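Local coordinates for protein putative alpha-L-fucosidase (Bacteroides thetaiotaomicron, PDB 3EYP) that probably hydrolyses alpha-L-fucosyl linkages as a putative lipoprotein of glycoside hydrolase family 29 that pairs a TIM-barrel domain with an F5/8 type C domain, at residues C82-K87 / L150-S155; K374-D379 / F451-Q456. One frame throughout, in Å; residues are numbered along the deposited sequence.

Contact 1 of 2, residues C82-K87 / L150-S155; sequences CLWPSK and LGELMS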
loop_
_atom_site.group_PDB
_atom_site.type_symbol
_atom_site.label_atom_id
_atom_site.label_comp_id
_atom_site.label_asym_id
_atom_site.label_seq_id
_atom_site.Cartn_x
_atom_site.Cartn_y
_atom_site.Cartn_z
ATOM N N CYS A 82 -13.572 -3.959 -21.149
ATOM C CA CYS A 82 -12.222 -3.401 -21.312
ATOM C C CYS A 82 -12.197 -1.901 -21.655
ATOM O O CYS A 82 -12.944 -1.415 -22.506
ATOM C CB CYS A 82 -11.423 -4.224 -22.359
ATOM S SG CYS A 82 -11.182 -5.955 -21.931
ATOM N N LEU A 83 -11.395 -1.174 -20.881
ATOM C CA LEU A 83 -11.312 0.274 -20.924
ATOM C C LEU A 83 -10.407 0.789 -22.073
ATOM O O LEU A 83 -10.262 1.985 -22.245
ATOM C CB LEU A 83 -10.877 0.879 -19.573
ATOM C CG LEU A 83 -11.924 0.881 -18.442
ATOM C CD1 LEU A 83 -11.463 1.808 -17.293
ATOM C CD2 LEU A 83 -13.257 1.387 -19.001
ATOM N N TRP A 84 -9.843 -0.160 -22.822
ATOM C CA TRP A 84 -8.966 0.147 -23.983
ATOM C C TRP A 84 -9.522 -0.703 -25.153
ATOM O O TRP A 84 -10.140 -1.787 -24.898
ATOM C CB TRP A 84 -7.447 -0.115 -23.684
ATOM C CG TRP A 84 -7.005 -1.544 -23.779
ATOM C CD1 TRP A 84 -6.284 -2.120 -24.797
ATOM C CD2 TRP A 84 -7.353 -2.614 -22.892
ATOM N NE1 TRP A 84 -6.141 -3.458 -24.589
ATOM C CE2 TRP A 84 -6.810 -3.800 -23.439
ATOM C CE3 TRP A 84 -8.082 -2.682 -21.697
ATOM C CZ2 TRP A 84 -6.919 -5.024 -22.809
ATOM C CZ3 TRP A 84 -8.207 -3.885 -21.093
ATOM C CH2 TRP A 84 -7.636 -5.062 -21.661
ATOM N N PRO A 85 -9.354 -0.221 -26.403
ATOM C CA PRO A 85 -9.822 -0.926 -27.619
ATOM C C PRO A 85 -8.937 -2.139 -27.983
ATOM O O PRO A 85 -8.175 -2.148 -28.971
ATOM C CB PRO A 85 -9.796 0.167 -28.711
ATOM C CG PRO A 85 -8.734 1.120 -28.309
ATOM C CD PRO A 85 -8.695 1.060 -26.733
ATOM N N SER A 86 -8.996 -3.140 -27.117
ATOM C CA SER A 86 -8.251 -4.396 -27.331
ATOM C C SER A 86 -8.598 -5.003 -28.678
ATOM O O SER A 86 -9.733 -4.938 -29.137
ATOM C CB SER A 86 -8.523 -5.430 -26.223
ATOM O OG SER A 86 -7.897 -6.621 -26.530
ATOM N N LYS A 87 -7.599 -5.604 -29.285
ATOM C CA LYS A 87 -7.797 -6.345 -30.566
ATOM C C LYS A 87 -8.448 -7.655 -30.346
ATOM O O LYS A 87 -8.710 -8.391 -31.310
ATOM C CB LYS A 87 -6.473 -6.535 -31.302
ATOM C CG LYS A 87 -5.810 -5.259 -31.643
ATOM C CD LYS A 87 -4.452 -5.475 -32.368
ATOM C CE LYS A 87 -3.402 -6.244 -31.498
ATOM N NZ LYS A 87 -2.939 -5.486 -30.244
ATOM N N LEU A 150 -2.759 -8.853 -21.820
ATOM C CA LEU A 150 -1.617 -8.545 -20.974
ATOM C C LEU A 150 -0.496 -8.004 -21.847
ATOM O O LEU A 150 0.067 -6.951 -21.588
ATOM C CB LEU A 150 -1.244 -9.782 -20.102
ATOM C CG LEU A 150 -0.431 -9.571 -18.842
ATOM C CD1 LEU A 150 -0.943 -8.436 -17.968
ATOM C CD2 LEU A 150 -0.123 -10.952 -18.106
ATOM N N GLY A 151 -0.277 -8.649 -22.965
ATOM C CA GLY A 151 0.704 -8.193 -23.926
ATOM C C GLY A 151 0.485 -6.813 -24.489
ATOM O O GLY A 151 1.431 -6.028 -24.684
ATOM N N GLU A 152 -0.771 -6.498 -24.761
ATOM C CA GLU A 152 -1.110 -5.169 -25.180
ATOM C C GLU A 152 -0.769 -4.174 -24.064
ATOM O O GLU A 152 -0.124 -3.151 -24.283
ATOM C CB GLU A 152 -2.618 -5.048 -25.580
ATOM C CG GLU A 152 -3.029 -5.923 -26.765
ATOM C CD GLU A 152 -4.448 -5.736 -27.123
ATOM O OE1 GLU A 152 -5.239 -5.754 -26.166
ATOM O OE2 GLU A 152 -4.817 -5.642 -28.328
ATOM N N LEU A 153 -1.213 -4.472 -22.856
ATOM C CA LEU A 153 -1.140 -3.480 -21.757
ATOM C C LEU A 153 0.275 -3.296 -21.233
ATOM O O LEU A 153 0.665 -2.215 -20.695
ATOM C CB LEU A 153 -2.098 -3.883 -20.592
ATOM C CG LEU A 153 -3.583 -3.725 -20.957
ATOM C CD1 LEU A 153 -4.551 -4.243 -19.897
ATOM C CD2 LEU A 153 -3.887 -2.308 -21.318
ATOM N N MET A 154 1.057 -4.348 -21.405
ATOM C CA MET A 154 2.473 -4.369 -20.905
ATOM C C MET A 154 3.485 -3.901 -21.953
ATOM O O MET A 154 4.685 -3.708 -21.658
ATOM C CB MET A 154 2.884 -5.775 -20.420
ATOM C CG MET A 154 2.248 -6.272 -19.077
ATOM S SD MET A 154 2.289 -5.216 -17.597
ATOM C CE MET A 154 0.567 -4.689 -17.642
ATOM N N SER A 155 2.971 -3.712 -23.168
ATOM C CA SER A 155 3.780 -3.332 -24.324
ATOM C C SER A 155 3.546 -1.920 -24.825
ATOM O O SER A 155 4.470 -1.255 -25.280
ATOM C CB SER A 155 3.569 -4.297 -25.497
ATOM O OG SER A 155 3.921 -5.645 -25.207
#
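The carboxylate of E152 accepts four hydrogen bonds from the loop 82-87, two on each oxygen. E152 OE1 takes W84 NE1 at 2.9 Å and S86 OG at 2.8 Å. These donors come from opposite faces of the carboxylate plane: the indole N-H from well above it, the hydroxyl on the syn side and closer to the plane. E152 OE2 receives K87 N at 2.9 Å on its syn lone pair, in a nearly straight bond, while K87 NZ closes a salt bridge of 2.7 Å on the anti lone pair. The lysine chain bends at its third and fourth torsions (-62° and -65°), which folds NZ back to the oxygen that its own backbone N holds. A glutamine here would probably leave K87 NZ without its countercharge and break up the four-donor grip.

The apolar contact pairs W84 with L153. CD1 of L153 sits 3.8 Å from the centroid of the six-membered ring of W84, a CH-pi contact 17° off the normal, and CD2 lies over the same face.

Within the TIM-barrel domain, this joins the loop after strand 70-76 to helix 139-155; W84 and L153 also touch A75, L124 of strand 119-124 and V106 of helix 105-116.

Contact 2 of 2, residues K374-D379 / F451-Q456; sequences KTIEFD and FGVYKQ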
loop_
_atom_site.group_PDB
_atom_site.type_symbol
_atom_site.label_atom_id
_atom_site.label_comp_id
_atom_site.label_asym_id
_atom_site.label_seq_id
_atom_site.Cartn_x
_atom_site.Cartn_y
_atom_site.Cartn_z
ATOM N N LYS A 374 14.303 21.119 26.938
ATOM C CA LYS A 374 13.059 21.564 27.579
ATOM C C LYS A 374 11.997 20.477 27.457
ATOM O O LYS A 374 12.006 19.696 26.501
ATOM C CB LYS A 374 12.573 22.880 26.938
ATOM N N THR A 375 11.076 20.441 28.399
ATOM C CA THR A 375 10.022 19.438 28.327
ATOM C C THR A 375 9.070 19.654 27.140
ATOM O O THR A 375 8.624 20.750 26.806
ATOM C CB THR A 375 9.213 19.259 29.618
ATOM O OG1 THR A 375 8.001 20.009 29.545
ATOM C CG2 THR A 375 10.006 19.616 30.839
ATOM N N ILE A 376 8.785 18.535 26.511
ATOM C CA ILE A 376 7.938 18.475 25.313
ATOM C C ILE A 376 6.604 17.806 25.596
ATOM O O ILE A 376 6.452 17.031 26.536
ATOM C CB ILE A 376 8.654 17.683 24.179
ATOM C CG1 ILE A 376 8.914 16.229 24.616
ATOM C CG2 ILE A 376 9.932 18.382 23.795
ATOM C CD1 ILE A 376 9.502 15.298 23.530
ATOM N N GLU A 377 5.632 18.120 24.744
ATOM C CA GLU A 377 4.336 17.425 24.745
ATOM C C GLU A 377 4.138 16.664 23.415
ATOM O O GLU A 377 4.236 17.228 22.313
ATOM C CB GLU A 377 3.180 18.385 24.962
ATOM C CG GLU A 377 1.902 17.686 25.308
ATOM C CD GLU A 377 0.661 18.592 25.241
ATOM O OE1 GLU A 377 0.723 19.691 24.632
ATOM O OE2 GLU A 377 -0.380 18.174 25.800
ATOM N N PHE A 378 3.888 15.369 23.537
ATOM C CA PHE A 378 3.634 14.534 22.328
ATOM C C PHE A 378 2.532 13.505 22.515
ATOM O O PHE A 378 2.237 13.065 23.617
ATOM C CB PHE A 378 4.928 13.891 21.801
ATOM C CG PHE A 378 5.519 12.842 22.727
ATOM C CD1 PHE A 378 5.260 11.500 22.529
ATOM C CD2 PHE A 378 6.345 13.217 23.781
ATOM C CE1 PHE A 378 5.798 10.529 23.383
ATOM C CE2 PHE A 378 6.882 12.270 24.643
ATOM C CZ PHE A 378 6.608 10.916 24.448
ATOM N N ASP A 379 1.974 13.097 21.381
ATOM C CA ASP A 379 0.868 12.150 21.344
ATOM C C ASP A 379 0.934 11.157 20.151
ATOM O O ASP A 379 -0.047 10.571 19.761
ATOM C CB ASP A 379 -0.471 12.912 21.323
ATOM C CG ASP A 379 -0.655 13.808 20.087
ATOM O OD1 ASP A 379 0.218 13.829 19.179
ATOM O OD2 ASP A 379 -1.696 14.535 20.026
ATOM N N PHE A 451 13.785 7.439 14.537
ATOM C CA PHE A 451 12.938 7.423 15.736
ATOM C C PHE A 451 12.512 8.841 16.073
ATOM O O PHE A 451 13.319 9.744 16.042
ATOM C CB PHE A 451 13.611 6.758 16.942
ATOM C CG PHE A 451 12.720 6.697 18.174
ATOM C CD1 PHE A 451 11.586 5.901 18.190
ATOM C CD2 PHE A 451 13.039 7.426 19.327
ATOM C CE1 PHE A 451 10.807 5.854 19.301
ATOM C CE2 PHE A 451 12.255 7.385 20.440
ATOM C CZ PHE A 451 11.145 6.617 20.455
ATOM N N GLY A 452 11.227 9.032 16.308
ATOM C CA GLY A 452 10.688 10.333 16.608
ATOM C C GLY A 452 9.417 10.314 17.427
ATOM O O GLY A 452 8.738 9.309 17.566
ATOM N N VAL A 453 9.170 11.441 18.059
ATOM C CA VAL A 453 7.881 11.677 18.680
ATOM C C VAL A 453 7.359 12.989 18.127
ATOM O O VAL A 453 8.106 13.894 17.675
ATOM C CB VAL A 453 7.966 11.687 20.174
ATOM C CG1 VAL A 453 8.661 10.397 20.685
ATOM C CG2 VAL A 453 8.699 13.003 20.660
ATOM N N TYR A 454 6.059 13.084 18.159
ATOM C CA TYR A 454 5.392 14.128 17.402
ATOM C C TYR A 454 4.084 14.551 18.048
ATOM O O TYR A 454 3.514 13.892 18.937
ATOM C CB TYR A 454 5.125 13.643 15.964
ATOM C CG TYR A 454 6.302 12.921 15.292
ATOM C CD1 TYR A 454 7.193 13.624 14.495
ATOM C CD2 TYR A 454 6.504 11.552 15.450
ATOM C CE1 TYR A 454 8.296 13.013 13.884
ATOM C CE2 TYR A 454 7.607 10.910 14.864
ATOM C CZ TYR A 454 8.502 11.647 14.071
ATOM O OH TYR A 454 9.575 11.055 13.453
ATOM N N LYS A 455 3.602 15.679 17.563
ATOM C CA LYS A 455 2.328 16.164 18.003
ATOM C C LYS A 455 1.380 16.138 16.780
ATOM O O LYS A 455 1.671 16.711 15.717
ATOM C CB LYS A 455 2.473 17.576 18.611
ATOM C CG LYS A 455 1.170 18.215 19.038
ATOM C CD LYS A 455 0.398 17.482 20.070
ATOM C CE LYS A 455 -1.113 17.852 19.985
ATOM N NZ LYS A 455 -1.931 17.002 18.962
ATOM N N GLN A 456 0.277 15.428 16.949
ATOM C CA GLN A 456 -0.653 15.186 15.832
ATOM C C GLN A 456 -1.276 16.502 15.416
ATOM O O GLN A 456 -1.618 17.319 16.257
ATOM C CB GLN A 456 -1.748 14.192 16.196
ATOM C CG GLN A 456 -1.287 12.789 16.324
ATOM C CD GLN A 456 -2.353 11.880 16.786
ATOM O OE1 GLN A 456 -3.391 11.739 16.114
ATOM N NE2 GLN A 456 -2.130 11.215 17.936
#
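Strands 375-378 and 451-454 approach at 80° between their N-to-C directions, with axes 6.8 Å apart at the closest, so they are not paired edge to edge. The backbones come nearest at F378 and K455, whose CA atoms are 4.8 Å apart. One main-chain bond joins the segments there, D379 N to Y454 O, at 3.0 Å and nearly straight.

The side chain of D379 answers that bond with two more contacts to the 451-456 segment. D379 OD1 accepts Q456 N at 2.7 Å on its syn lone pair, while OD2 meets K455 NZ in a salt bridge, also on the syn side but somewhat out of the carboxylate plane. CG of D379 lies between its backbone N and carbonyl carbon (chi1 62°), which turns the carboxylate toward these two donors. K455 NZ also bonds to Q456 O, so the amine is shared between the carboxylate and a carbonyl. Q456 NE2, the side-chain amide nitrogen, reaches D379 O at 2.8 Å, from 46° above the carbonyl plane, and D379 is thus bound to Q456 through both its side chain and its main chain.

On the apolar side, V453 CB lies 3.9 Å from the centroid of the F378 ring, over the face but displaced toward the rim, a CH-pi contact. CG2 of V453 goes on to touch CD1 of I376 at 3.8 Å.

The antiparallel sheets of this F5/8 type C (discoidin-type) domain form a beta-sandwich, the family's textbook fold, and the contact bridges two strands of one sheet that 380-385 and 423-432 separate. F378 also packs on L427 and V430 of strand 423-432 and on V435 of strand 434-442, V453 packs on L381, and Q456 OE1 bonds to W279 of helix 275-283.

Overall arrangement
Contacts 1 and 2 lie on opposite sides of the chain's centre, with their own centres 50 Å apart and their nearest atoms about 36 Å apart, so neither touches the other. They follow in series along the sequence: residues 82-87 and 150-155 meet within the TIM-barrel domain, whereas 374-379 and 451-456 meet within the F5/8 type C domain. Each includes a carboxylate salt-bridged to a lysine and a CH-pi contact on an aromatic ring, but contact 1 joins a loop to a helix and contact 2 joins two non-adjacent strands of one sheet and the residues that follow them. Through Q456, contact 2 also reaches helix 275-283, linking its domain to the barrel.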